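Local coordinates for protein post-proline cleaving enzyme (Rickettsia typhi, PDB 4HVT) that probably acts as a serine endopeptidase of the prolyl oligopeptidase family, cutting peptides after proline, at residues 349-354 and 365-370; 450-455 and 464-469; 454-459 and 539-544; 490-495 and 511-516. All blocks are in the same frame, centred on the assembly; numbering follows the deposited sequence. Where two conformers were deposited one is given.

The four interactions run from the propeller of the protein into its alpha/beta-hydrolase part. Interaction 1 is a hairpin of the propeller and interaction 2 the first hairpin of the hydrolase sheet; their centres are about 18 Å apart, yet Gln451 NE2 meets Asn369 O at 2.9 Å. Interaction 4, about 13 Å from interaction 1 and 10 Å from interaction 2 between centres, packs Ile491 and Ala493 on the propeller hairpin and pairs Leu513 with Phe465. Interaction 3 shares Ala454 and Thr455 with interaction 2 and touches interaction 4 through Asp541 and Ile516. The probable catalytic triad, Ser566, Asp649 and His682, lies outside all four.

Interaction 1 of 4, residues 349-354 and 365-370; sequences NEVFNF and ATYDNV
Ala365 meets the 350-354 strand through both its methyl group and its carbonyl. CB sits over the face of the Phe354 ring, 3.6 Å from the centroid and close to the ring normal, a CH-pi contact. On the backbone, Ala365 O takes two N-H groups, from Asn353 N at 2.9 Å and Phe354 N at 3.1 Å, which arrive from the same face of the carbonyl plane. Ala365 N in turn gives a hydrogen bond to Phe354 O. Two residues on one strand thus face a single residue on the other, and the register slips by one.

Tyr367 forms the next hydrogen-bonded pair, with Val351, and its side chain runs alongside the valine, CB lying 3.9 Å from Val351 CG1. Asn353 CG is anti to the backbone N (chi1 -172°), which carries the amide to the Tyr367 ring; its plane is turned 34° from the ring, and ND2 comes within 3.5 Å of CE2. The two polar ends are joined through water rather than directly: one molecule links Asn353 OD1 to Tyr367 OH. A second water ties Asn353 ND2 to the backbone O of Thr366. Ile491 and Ala493 pack on Tyr367, while Phe399 of the next sheet lies against Ala365. The arrangement is a classic beta bulge in an antiparallel hairpin, here within a blade of the N-terminal beta-propeller.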
loop_
_atom_site.group_PDB
_atom_site.type_symbol
_atom_site.label_atom_id
_atom_site.label_comp_id
_atom_site.label_asym_id
_atom_site.label_seq_id
_atom_site.Cartn_x
_atom_site.Cartn_y
_atom_site.Cartn_z
ATOM N N ASN A 349 -2.845 0.683 24.152
ATOM C CA ASN A 349 -1.777 0.578 23.160
ATOM C C ASN A 349 -2.106 -0.411 22.015
ATOM O O ASN A 349 -1.234 -0.736 21.214
ATOM C CB ASN A 349 -0.496 0.151 23.827
ATOM C CG ASN A 349 0.024 1.192 24.790
ATOM O OD1 ASN A 349 -0.284 2.382 24.647
ATOM N ND2 ASN A 349 0.824 0.742 25.746
ATOM N N GLU A 350 -3.332 -0.894 21.969
ATOM C CA GLU A 350 -3.713 -1.924 20.977
ATOM C C GLU A 350 -4.407 -1.337 19.763
ATOM O O GLU A 350 -5.126 -0.294 19.851
ATOM C CB GLU A 350 -4.639 -3.003 21.567
ATOM C CG GLU A 350 -3.974 -3.925 22.600
ATOM C CD GLU A 350 -4.973 -4.981 23.027
ATOM O OE1 GLU A 350 -5.796 -4.712 23.925
ATOM O OE2 GLU A 350 -4.973 -6.075 22.411
ATOM N N VAL A 351 -4.221 -2.022 18.643
ATOM C CA VAL A 351 -4.946 -1.691 17.420
ATOM C C VAL A 351 -5.227 -2.968 16.610
ATOM O O VAL A 351 -4.427 -3.889 16.591
ATOM C CB VAL A 351 -4.201 -0.639 16.572
ATOM C CG1 VAL A 351 -2.914 -1.227 15.947
ATOM C CG2 VAL A 351 -5.085 -0.127 15.454
ATOM N N PHE A 352 -6.373 -3.000 15.949
ATOM C CA PHE A 352 -6.656 -4.011 14.970
ATOM C C PHE A 352 -5.769 -3.986 13.723
ATOM O O PHE A 352 -5.454 -2.913 13.168
ATOM C CB PHE A 352 -8.130 -3.865 14.549
ATOM C CG PHE A 352 -8.543 -4.809 13.448
ATOM C CD1 PHE A 352 -8.877 -6.119 13.744
ATOM C CD2 PHE A 352 -8.624 -4.388 12.127
ATOM C CE1 PHE A 352 -9.316 -6.992 12.723
ATOM C CE2 PHE A 352 -9.064 -5.227 11.121
ATOM C CZ PHE A 352 -9.356 -6.563 11.401
ATOM N N ASN A 353 -5.318 -5.153 13.252
ATOM C CA ASN A 353 -4.605 -5.239 12.016
ATOM C C ASN A 353 -5.449 -5.893 10.896
ATOM O O ASN A 353 -5.873 -5.211 9.932
ATOM C CB ASN A 353 -3.237 -5.896 12.198
ATOM C CG ASN A 353 -2.363 -5.832 10.961
ATOM O OD1 ASN A 353 -2.606 -5.065 10.016
ATOM N ND2 ASN A 353 -1.322 -6.678 10.948
ATOM N N PHE A 354 -5.706 -7.182 11.020
ATOM C CA PHE A 354 -6.493 -7.884 10.028
ATOM C C PHE A 354 -7.165 -9.128 10.581
ATOM O O PHE A 354 -6.756 -9.670 11.611
ATOM C CB PHE A 354 -5.693 -8.224 8.735
ATOM C CG PHE A 354 -4.556 -9.187 8.917
ATOM C CD1 PHE A 354 -4.815 -10.553 9.023
ATOM C CD2 PHE A 354 -3.241 -8.736 8.962
ATOM C CE1 PHE A 354 -3.769 -11.468 9.178
ATOM C CE2 PHE A 354 -2.189 -9.635 9.067
ATOM C CZ PHE A 354 -2.463 -11.005 9.197
ATOM N N ALA A 365 -5.368 -10.780 13.865
ATOM C CA ALA A 365 -4.061 -10.180 13.989
ATOM C C ALA A 365 -4.221 -8.749 14.472
ATOM O O ALA A 365 -5.025 -7.963 13.930
ATOM C CB ALA A 365 -3.311 -10.255 12.684
ATOM N N THR A 366 -3.487 -8.392 15.504
ATOM C CA THR A 366 -3.476 -7.043 16.091
ATOM C C THR A 366 -2.039 -6.569 16.338
ATOM O O THR A 366 -1.092 -7.296 16.092
ATOM C CB THR A 366 -4.235 -6.992 17.442
ATOM O OG1 THR A 366 -3.616 -7.857 18.447
ATOM C CG2 THR A 366 -5.692 -7.454 17.264
ATOM N N TYR A 367 -1.879 -5.326 16.798
ATOM C CA TYR A 367 -0.638 -4.854 17.403
ATOM C C TYR A 367 -0.921 -4.372 18.820
ATOM O O TYR A 367 -1.982 -3.816 19.127
ATOM C CB TYR A 367 -0.015 -3.698 16.640
ATOM C CG TYR A 367 0.436 -4.020 15.228
ATOM C CD1 TYR A 367 1.691 -4.614 14.988
ATOM C CD2 TYR A 367 -0.379 -3.770 14.133
ATOM C CE1 TYR A 367 2.088 -4.903 13.707
ATOM C CE2 TYR A 367 0.033 -4.078 12.851
ATOM C CZ TYR A 367 1.273 -4.640 12.650
ATOM O OH TYR A 367 1.674 -4.947 11.355
ATOM N N ASP A 368 0.032 -4.620 19.687
ATOM C CA ASP A 368 0.080 -4.039 21.017
ATOM C C ASP A 368 1.404 -3.267 21.094
ATOM O O ASP A 368 2.480 -3.880 21.063
ATOM C CB ASP A 368 0.082 -5.174 22.048
ATOM C CG ASP A 368 0.151 -4.680 23.470
ATOM O OD1 ASP A 368 0.149 -3.451 23.666
ATOM O OD2 ASP A 368 0.170 -5.535 24.424
ATOM N N ASN A 369 1.334 -1.936 21.143
ATOM C CA ASN A 369 2.523 -1.111 21.064
ATOM C C ASN A 369 3.373 -1.452 19.837
ATOM O O ASN A 369 4.586 -1.492 19.872
ATOM C CB ASN A 369 3.297 -1.178 22.388
ATOM C CG ASN A 369 4.093 0.080 22.637
ATOM O OD1 ASN A 369 3.791 1.147 22.090
ATOM N ND2 ASN A 369 5.116 -0.026 23.474
ATOM N N VAL A 370 2.688 -1.606 18.703
ATOM C CA VAL A 370 3.320 -1.845 17.380
ATOM C C VAL A 370 4.142 -3.119 17.362
ATOM O O VAL A 370 5.077 -3.233 16.599
ATOM C CB VAL A 370 4.155 -0.624 16.891
ATOM C CG1 VAL A 370 4.176 -0.591 15.379
ATOM C CG2 VAL A 370 3.591 0.673 17.413
HETATM O O HOH W 1 -0.089 -0.677 18.506
HETATM O O HOH W 2 1.563 -2.189 25.656
HETATM O O HOH W 3 -2.806 -6.944 20.925
HETATM O O HOH W 4 -0.545 -8.152 13.393
HETATM O O HOH W 5 0.348 -3.886 9.364
#

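Interaction 2 of 4, residues 450-455 and 464-469; sequences EQKEAT and YFLVYK
With CG set between its backbone N and carbonyl carbon (chi1 65°), Tyr464 lays its ring beneath Lys452, whose own CG is anti to the carbonyl carbon (chi1 -66°). Lys452 CB rests over the ring face, 3.8 Å from the centroid, and the chain then bends at chi3, bringing CE to 3.2 Å from Tyr464 OH. CD of the lysine touches Leu466 CD2 on the way. A further bend at chi4 turns NZ toward Glu450 on its own strand, in a long salt bridge of 3.5 Å to OE2. The other carboxylate oxygen, OE1, lies at the edge of the Tyr468 ring and takes a weak hydrogen bond from its hydroxyl. Tyr464 OH donates to a water that in turn donates to Glu453 O. On the opposite face of the hairpin the extended Gln451 lies side by side with the Phe465 ring, OE1 3.5 Å from CE1, while its amide bonds outward to Asn369 and Asn396 of the propeller. Backbone bonds join Glu450 to Leu466 and Lys452 to Tyr464 in both directions. Strand 447-455 is an edge strand of the mixed hydrolase sheet; strand 461-469 continues it to strand 510-514, and Val545 and Leu549 of helix 536-551 cover Tyr464.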
loop_
_atom_site.group_PDB
_atom_site.type_symbol
_atom_site.label_atom_id
_atom_site.label_comp_id
_atom_site.label_asym_id
_atom_site.label_seq_id
_atom_site.Cartn_x
_atom_site.Cartn_y
_atom_site.Cartn_z
ATOM N N GLU A 450 16.017 -1.293 18.503
ATOM C CA GLU A 450 15.445 -0.723 19.709
ATOM C C GLU A 450 14.109 -0.053 19.411
ATOM O O GLU A 450 13.999 0.741 18.469
ATOM C CB GLU A 450 16.361 0.319 20.316
ATOM C CG GLU A 450 17.522 -0.163 21.122
ATOM C CD GLU A 450 18.217 1.033 21.744
ATOM O OE1 GLU A 450 19.343 1.342 21.320
ATOM O OE2 GLU A 450 17.573 1.715 22.586
ATOM N N GLN A 451 13.137 -0.298 20.272
ATOM C CA GLN A 451 11.870 0.454 20.221
ATOM C C GLN A 451 11.904 1.518 21.275
ATOM O O GLN A 451 12.123 1.233 22.453
ATOM C CB GLN A 451 10.676 -0.482 20.410
ATOM C CG GLN A 451 9.376 0.262 20.390
ATOM C CD GLN A 451 8.175 -0.646 20.400
ATOM O OE1 GLN A 451 8.296 -1.895 20.316
ATOM N NE2 GLN A 451 6.999 -0.031 20.535
ATOM N N LYS A 452 11.841 2.760 20.843
ATOM C CA LYS A 452 11.990 3.892 21.679
ATOM C C LYS A 452 10.777 4.826 21.550
ATOM O O LYS A 452 9.858 4.556 20.777
ATOM C CB LYS A 452 13.305 4.597 21.267
ATOM C CG LYS A 452 14.572 3.786 21.546
ATOM C CD LYS A 452 15.816 4.438 20.975
ATOM C CE LYS A 452 16.295 5.603 21.826
ATOM N NZ LYS A 452 17.265 5.152 22.855
ATOM N N GLU A 453 10.736 5.860 22.380
ATOM C CA GLU A 453 9.712 6.922 22.291
ATOM C C GLU A 453 10.267 8.311 22.410
ATOM O O GLU A 453 11.145 8.581 23.178
ATOM C CB GLU A 453 8.654 6.762 23.358
ATOM C CG GLU A 453 7.928 5.414 23.284
ATOM C CD GLU A 453 6.799 5.309 24.293
ATOM O OE1 GLU A 453 6.935 5.933 25.386
ATOM O OE2 GLU A 453 5.779 4.618 23.974
ATOM N N ALA A 454 9.733 9.215 21.614
ATOM C CA ALA A 454 10.047 10.629 21.749
ATOM C C ALA A 454 8.861 11.303 22.449
ATOM O O ALA A 454 7.777 10.766 22.463
ATOM C CB ALA A 454 10.272 11.213 20.374
ATOM N N THR A 455 9.092 12.492 23.003
ATOM C CA THR A 455 8.042 13.345 23.548
ATOM C C THR A 455 7.728 14.485 22.611
ATOM O O THR A 455 8.556 15.355 22.300
ATOM C CB THR A 455 8.375 13.772 24.987
ATOM O OG1 THR A 455 8.609 12.567 25.742
ATOM C CG2 THR A 455 7.228 14.464 25.598
ATOM N N TYR A 464 9.225 5.186 18.008
ATOM C CA TYR A 464 10.077 5.017 16.873
ATOM C C TYR A 464 10.982 3.788 17.041
ATOM O O TYR A 464 11.265 3.349 18.161
ATOM C CB TYR A 464 10.913 6.269 16.562
ATOM C CG TYR A 464 11.956 6.714 17.567
ATOM C CD1 TYR A 464 11.614 7.543 18.651
ATOM C CD2 TYR A 464 13.271 6.381 17.407
ATOM C CE1 TYR A 464 12.567 8.019 19.559
ATOM C CE2 TYR A 464 14.224 6.853 18.294
ATOM C CZ TYR A 464 13.882 7.684 19.363
ATOM O OH TYR A 464 14.910 8.073 20.247
ATOM N N PHE A 465 11.378 3.253 15.901
ATOM C CA PHE A 465 12.228 2.085 15.756
ATOM C C PHE A 465 13.602 2.474 15.228
ATOM O O PHE A 465 13.744 3.137 14.168
ATOM C CB PHE A 465 11.552 1.044 14.898
ATOM C CG PHE A 465 10.342 0.476 15.551
ATOM C CD1 PHE A 465 10.432 -0.616 16.388
ATOM C CD2 PHE A 465 9.113 1.075 15.378
ATOM C CE1 PHE A 465 9.290 -1.130 17.029
ATOM C CE2 PHE A 465 7.997 0.629 16.019
ATOM C CZ PHE A 465 8.049 -0.524 16.819
ATOM N N LEU A 466 14.611 2.092 16.002
ATOM C CA LEU A 466 15.966 2.452 15.732
ATOM C C LEU A 466 16.762 1.159 15.446
ATOM O O LEU A 466 16.730 0.225 16.266
ATOM C CB LEU A 466 16.526 3.120 16.976
ATOM C CG LEU A 466 18.013 3.395 16.980
ATOM C CD1 LEU A 466 18.479 4.407 15.938
ATOM C CD2 LEU A 466 18.424 3.860 18.385
ATOM N N VAL A 467 17.448 1.091 14.299
ATOM C CA VAL A 467 18.258 -0.073 13.911
ATOM C C VAL A 467 19.675 0.410 13.573
ATOM O O VAL A 467 19.863 1.391 12.827
ATOM C CB VAL A 467 17.690 -0.794 12.676
ATOM C CG1 VAL A 467 18.622 -1.906 12.174
ATOM C CG2 VAL A 467 16.354 -1.398 13.030
ATOM N N TYR A 468 20.678 -0.255 14.136
ATOM C CA TYR A 468 22.061 0.131 13.896
ATOM C C TYR A 468 22.969 -1.086 13.978
ATOM O O TYR A 468 22.581 -2.189 14.438
ATOM C CB TYR A 468 22.556 1.250 14.853
ATOM C CG TYR A 468 22.487 0.943 16.327
ATOM C CD1 TYR A 468 21.358 1.263 17.094
ATOM C CD2 TYR A 468 23.572 0.371 16.972
ATOM C CE1 TYR A 468 21.336 0.997 18.468
ATOM C CE2 TYR A 468 23.538 0.108 18.321
ATOM C CZ TYR A 468 22.425 0.443 19.063
ATOM O OH TYR A 468 22.433 0.105 20.410
ATOM N N LYS A 469 24.174 -0.889 13.484
ATOM C CA LYS A 469 25.175 -1.975 13.536
ATOM C C LYS A 469 25.925 -1.954 14.877
ATOM O O LYS A 469 26.331 -0.907 15.342
ATOM C CB LYS A 469 26.123 -1.814 12.351
ATOM C CG LYS A 469 26.938 -3.058 12.030
ATOM C CD LYS A 469 27.880 -2.785 10.860
ATOM C CE LYS A 469 28.717 -3.999 10.468
ATOM N NZ LYS A 469 29.222 -3.901 9.061
HETATM O O HOH W 6 14.058 8.728 22.730
#

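Interaction 3 of 4, residues 454-459 and 539-544; sequences ATSFDG and FNDFFA
Asn540, on helix 536-551, reaches across to Phe457 in the type I beta turn Ser456-Gly459, at the tip of the first hairpin of the alpha/beta-hydrolase fold. Its CB lies 3.6 Å from Phe457 CD1, above the rim of the ring on the face that ND2 covers. CG follows at 4.0 Å from the same carbon, held beside the backbone N of Asn540 by a chi1 of -70°. The amide then splits: ND2 hangs over the ring centre, 3.3 Å above its plane with the amide and ring planes 68° apart, while OD1 takes a hydrogen bond from Gln536 on the same helix. The other face of the ring is met by Asp458 CB, so the phenylalanine is held between the turn and the helix. A water adds to this, donating to Asn540 O and accepting a weak bond from Phe457 N.

One helical turn further on, Ala544 CB packs against the backbone where strand meets turn, 3.5 Å from Thr455 O and 3.8 Å from Ser456 CA. Between these two packing contacts stands the one direct hydrogen bond across the pair of segments. Ser456 OG, anti to its own N, donates to Asp541 OD1 at 2.6 Å, and OD2 of that carboxylate forms a salt bridge with Arg517.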
loop_
_atom_site.group_PDB
_atom_site.type_symbol
_atom_site.label_atom_id
_atom_site.label_comp_id
_atom_site.label_asym_id
_atom_site.label_seq_id
_atom_site.Cartn_x
_atom_site.Cartn_y
_atom_site.Cartn_z
ATOM N N ALA A 454 9.733 9.215 21.614
ATOM C CA ALA A 454 10.047 10.629 21.749
ATOM C C ALA A 454 8.861 11.303 22.449
ATOM O O ALA A 454 7.777 10.766 22.463
ATOM C CB ALA A 454 10.272 11.213 20.374
ATOM N N THR A 455 9.092 12.492 23.003
ATOM C CA THR A 455 8.042 13.345 23.548
ATOM C C THR A 455 7.728 14.485 22.611
ATOM O O THR A 455 8.556 15.355 22.300
ATOM C CB THR A 455 8.375 13.772 24.987
ATOM O OG1 THR A 455 8.609 12.567 25.742
ATOM C CG2 THR A 455 7.228 14.464 25.598
ATOM N N SER A 456 6.486 14.527 22.172
ATOM C CA SER A 456 6.100 15.548 21.217
ATOM C C SER A 456 5.730 16.835 21.929
ATOM O O SER A 456 5.735 16.914 23.186
ATOM C CB SER A 456 4.986 15.071 20.310
ATOM O OG SER A 456 4.857 15.893 19.134
ATOM N N PHE A 457 5.462 17.843 21.122
ATOM C CA PHE A 457 5.170 19.199 21.593
ATOM C C PHE A 457 4.062 19.306 22.628
ATOM O O PHE A 457 4.093 20.263 23.429
ATOM C CB PHE A 457 4.823 20.127 20.420
ATOM C CG PHE A 457 3.428 19.938 19.888
ATOM C CD1 PHE A 457 3.064 18.741 19.268
ATOM C CD2 PHE A 457 2.457 20.953 19.990
ATOM C CE1 PHE A 457 1.795 18.542 18.747
ATOM C CE2 PHE A 457 1.164 20.730 19.474
ATOM C CZ PHE A 457 0.846 19.550 18.853
ATOM N N ASP A 458 3.107 18.371 22.613
ATOM C CA ASP A 458 1.950 18.331 23.547
ATOM C C ASP A 458 2.076 17.257 24.631
ATOM O O ASP A 458 1.093 16.889 25.289
ATOM C CB ASP A 458 0.623 18.168 22.767
ATOM C CG ASP A 458 0.532 16.847 22.023
ATOM O OD1 ASP A 458 1.555 16.114 21.992
ATOM O OD2 ASP A 458 -0.535 16.564 21.420
ATOM N N GLY A 459 3.280 16.726 24.833
ATOM C CA GLY A 459 3.513 15.662 25.840
ATOM C C GLY A 459 3.237 14.211 25.422
ATOM O O GLY A 459 3.663 13.251 26.130
ATOM N N PHE A 539 3.626 16.629 11.743
ATOM C CA PHE A 539 4.899 17.199 11.434
ATOM C C PHE A 539 5.717 17.438 12.727
ATOM O O PHE A 539 6.884 17.139 12.771
ATOM C CB PHE A 539 4.763 18.480 10.622
ATOM C CG PHE A 539 3.805 18.384 9.415
ATOM C CD1 PHE A 539 3.726 17.247 8.614
ATOM C CD2 PHE A 539 3.022 19.463 9.053
ATOM C CE1 PHE A 539 2.862 17.153 7.532
ATOM C CE2 PHE A 539 2.177 19.374 7.959
ATOM C CZ PHE A 539 2.100 18.221 7.197
ATOM N N ASN A 540 5.045 17.937 13.767
ATOM C CA ASN A 540 5.666 18.142 15.064
ATOM C C ASN A 540 6.187 16.823 15.628
ATOM O O ASN A 540 7.280 16.790 16.185
ATOM C CB ASN A 540 4.680 18.741 16.052
ATOM C CG ASN A 540 4.339 20.182 15.729
ATOM O OD1 ASN A 540 5.020 20.842 14.943
ATOM N ND2 ASN A 540 3.302 20.682 16.367
ATOM N N ASP A 541 5.424 15.743 15.457
ATOM C CA ASP A 541 5.866 14.414 15.929
ATOM C C ASP A 541 7.168 14.030 15.255
ATOM O O ASP A 541 8.078 13.492 15.855
ATOM C CB ASP A 541 4.817 13.369 15.632
ATOM C CG ASP A 541 3.602 13.492 16.536
ATOM O OD1 ASP A 541 3.673 14.314 17.460
ATOM O OD2 ASP A 541 2.571 12.789 16.303
ATOM N N PHE A 542 7.244 14.321 13.976
ATOM C CA PHE A 542 8.426 13.978 13.204
ATOM C C PHE A 542 9.631 14.803 13.726
ATOM O O PHE A 542 10.690 14.279 13.900
ATOM C CB PHE A 542 8.144 14.294 11.738
ATOM C CG PHE A 542 9.151 13.720 10.785
ATOM C CD1 PHE A 542 9.256 12.350 10.588
ATOM C CD2 PHE A 542 9.952 14.544 10.042
ATOM C CE1 PHE A 542 10.152 11.814 9.694
ATOM C CE2 PHE A 542 10.912 14.001 9.178
ATOM C CZ PHE A 542 10.989 12.651 8.993
ATOM N N PHE A 543 9.441 16.087 13.990
ATOM C CA PHE A 543 10.524 16.918 14.562
ATOM C C PHE A 543 10.975 16.391 15.947
ATOM O O PHE A 543 12.178 16.385 16.279
ATOM C CB PHE A 543 10.114 18.396 14.682
ATOM C CG PHE A 543 9.691 19.027 13.392
ATOM C CD1 PHE A 543 10.383 18.791 12.207
ATOM C CD2 PHE A 543 8.571 19.848 13.352
ATOM C CE1 PHE A 543 10.006 19.379 11.043
ATOM C CE2 PHE A 543 8.192 20.454 12.177
ATOM C CZ PHE A 543 8.872 20.199 11.009
ATOM N N ALA A 544 10.005 15.996 16.775
ATOM C CA ALA A 544 10.298 15.427 18.102
ATOM C C ALA A 544 11.249 14.222 18.002
ATOM O O ALA A 544 12.173 14.125 18.748
ATOM C CB ALA A 544 9.020 15.047 18.819
HETATM O O HOH W 7 7.176 18.425 18.666
#

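Interaction 4 of 4, residues 490-495 and 511-516; sequences VINAPY and SVLANI
Asn515 ND2 is gripped by two oxygens: Asn492 O at 2.9 Å, and OE2 of Glu521. The first bond is weak, its N-H...O angle being only 126°, and the glutamate is the stronger partner. Because Glu521 OE2 also accepts from Asn492 N, a single carboxylate oxygen ties both segments together and positions the Asn515 amide against the loop. The side chain of Asn492 takes another route: its ND2 donates to a water that donates in turn to Ala514 O at 2.8 Å, bridging loop and strand a second time.

Beside these polar links Leu513 supplies the apolar part of the contact. Its CG stands opposite the backbone N across the CA-CB bond (chi1 179°), which carries the branch point toward the loop so that both methyl groups meet it. CD1 touches the amide of Asn492, 3.5 Å from ND2. CD2 lies 3.3 Å from Asn492 O and 3.7 Å from Pro494 CA, with Pro494 CB close by at 4.0 Å. The loop bends over the leucine at Pro494, the centre of an inverse gamma turn closed by Tyr495 N bonding to Ala493 O. Asn515 likewise centres an inverse gamma turn, though its closing bond, from Ile516 N to Ala514 O, is weak.

Strand 510-514 runs between strands 461-469 and 480-483 of the hydrolase sheet. The loop covers Leu513 on one face of the sheet, and Pro494 reaches from there to Val370 of the propeller and to Phe465; Val512 and Ala514 face helix 536-551 on the other.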
loop_
_atom_site.group_PDB
_atom_site.type_symbol
_atom_site.label_atom_id
_atom_site.label_comp_id
_atom_site.label_asym_id
_atom_site.label_seq_id
_atom_site.Cartn_x
_atom_site.Cartn_y
_atom_site.Cartn_z
ATOM N N VAL A 490 -2.838 4.784 8.324
ATOM C CA VAL A 490 -1.917 3.718 7.929
ATOM C C VAL A 490 -0.985 3.323 9.089
ATOM O O VAL A 490 -0.321 4.167 9.693
ATOM C CB VAL A 490 -1.077 4.103 6.731
ATOM C CG1 VAL A 490 0.117 3.146 6.585
ATOM C CG2 VAL A 490 -1.967 4.251 5.498
ATOM N N ILE A 491 -0.923 2.023 9.388
ATOM C CA ILE A 491 0.005 1.520 10.416
ATOM C C ILE A 491 1.357 1.299 9.769
ATOM O O ILE A 491 1.459 0.459 8.882
ATOM C CB ILE A 491 -0.482 0.170 11.018
ATOM C CG1 ILE A 491 -1.878 0.348 11.662
ATOM C CG2 ILE A 491 0.546 -0.368 11.997
ATOM C CD1 ILE A 491 -2.570 -0.952 12.050
ATOM N N ASN A 492 2.377 2.060 10.175
ATOM C CA ASN A 492 3.706 1.998 9.553
ATOM C C ASN A 492 4.614 1.049 10.317
ATOM O O ASN A 492 5.432 1.447 11.125
ATOM C CB ASN A 492 4.322 3.409 9.490
ATOM C CG ASN A 492 5.308 3.560 8.354
ATOM O OD1 ASN A 492 5.589 2.608 7.603
ATOM N ND2 ASN A 492 5.848 4.759 8.209
ATOM N N ALA A 493 4.390 -0.250 10.107
ATOM C CA ALA A 493 5.038 -1.280 10.903
ATOM C C ALA A 493 6.502 -1.526 10.494
ATOM O O ALA A 493 6.826 -1.448 9.293
ATOM C CB ALA A 493 4.256 -2.560 10.827
ATOM N N PRO A 494 7.349 -1.811 11.472
ATOM C CA PRO A 494 8.807 -2.048 11.229
ATOM C C PRO A 494 9.159 -3.455 10.607
ATOM O O PRO A 494 9.693 -4.326 11.290
ATOM C CB PRO A 494 9.422 -1.890 12.607
ATOM C CG PRO A 494 8.357 -2.226 13.545
ATOM C CD PRO A 494 7.078 -1.716 12.899
ATOM N N TYR A 495 8.853 -3.625 9.319
ATOM C CA TYR A 495 9.197 -4.872 8.633
ATOM C C TYR A 495 10.668 -4.979 8.261
ATOM O O TYR A 495 11.446 -3.988 8.308
ATOM C CB TYR A 495 8.336 -5.065 7.388
ATOM C CG TYR A 495 8.640 -4.068 6.315
ATOM C CD1 TYR A 495 7.995 -2.836 6.274
ATOM C CD2 TYR A 495 9.582 -4.350 5.353
ATOM C CE1 TYR A 495 8.310 -1.914 5.289
ATOM C CE2 TYR A 495 9.912 -3.454 4.370
ATOM C CZ TYR A 495 9.249 -2.248 4.332
ATOM O OH TYR A 495 9.580 -1.338 3.364
ATOM N N SER A 511 19.180 3.337 10.754
ATOM C CA SER A 511 17.830 3.410 10.192
ATOM C C SER A 511 16.812 3.774 11.278
ATOM O O SER A 511 16.841 3.215 12.370
ATOM C CB SER A 511 17.434 2.062 9.581
ATOM O OG SER A 511 18.108 1.837 8.348
ATOM N N VAL A 512 15.869 4.682 10.955
ATOM C CA VAL A 512 14.867 5.040 11.919
ATOM C C VAL A 512 13.512 5.141 11.267
ATOM O O VAL A 512 13.400 5.680 10.180
ATOM C CB VAL A 512 15.167 6.374 12.634
ATOM C CG1 VAL A 512 14.193 6.659 13.760
ATOM C CG2 VAL A 512 16.573 6.349 13.196
ATOM N N LEU A 513 12.519 4.583 11.954
ATOM C CA LEU A 513 11.120 4.669 11.520
ATOM C C LEU A 513 10.313 5.279 12.642
ATOM O O LEU A 513 10.274 4.720 13.736
ATOM C CB LEU A 513 10.560 3.250 11.259
ATOM C CG LEU A 513 9.099 3.120 10.809
ATOM C CD1 LEU A 513 8.982 3.629 9.414
ATOM C CD2 LEU A 513 8.734 1.638 10.880
ATOM N N ALA A 514 9.617 6.365 12.344
ATOM C CA ALA A 514 8.810 7.103 13.321
ATOM C C ALA A 514 7.291 6.926 13.125
ATOM O O ALA A 514 6.752 7.211 12.079
ATOM C CB ALA A 514 9.175 8.574 13.300
ATOM N N ASN A 515 6.620 6.456 14.162
ATOM C CA ASN A 515 5.201 6.174 14.112
ATOM C C ASN A 515 4.381 7.391 14.503
ATOM O O ASN A 515 3.637 7.462 15.506
ATOM C CB ASN A 515 4.929 4.948 15.005
ATOM C CG ASN A 515 5.695 3.739 14.519
ATOM O OD1 ASN A 515 6.687 3.361 15.118
ATOM N ND2 ASN A 515 5.234 3.128 13.426
ATOM N N ILE A 516 4.508 8.384 13.669
ATOM C CA ILE A 516 3.888 9.665 13.942
ATOM C C ILE A 516 2.361 9.688 13.798
ATOM O O ILE A 516 1.744 8.834 13.133
ATOM C CB ILE A 516 4.487 10.767 13.026
ATOM C CG1 ILE A 516 4.032 10.625 11.548
ATOM C CG2 ILE A 516 6.018 10.808 13.231
ATOM C CD1 ILE A 516 4.742 11.585 10.569
HETATM O O HOH W 8 4.931 6.856 10.040
#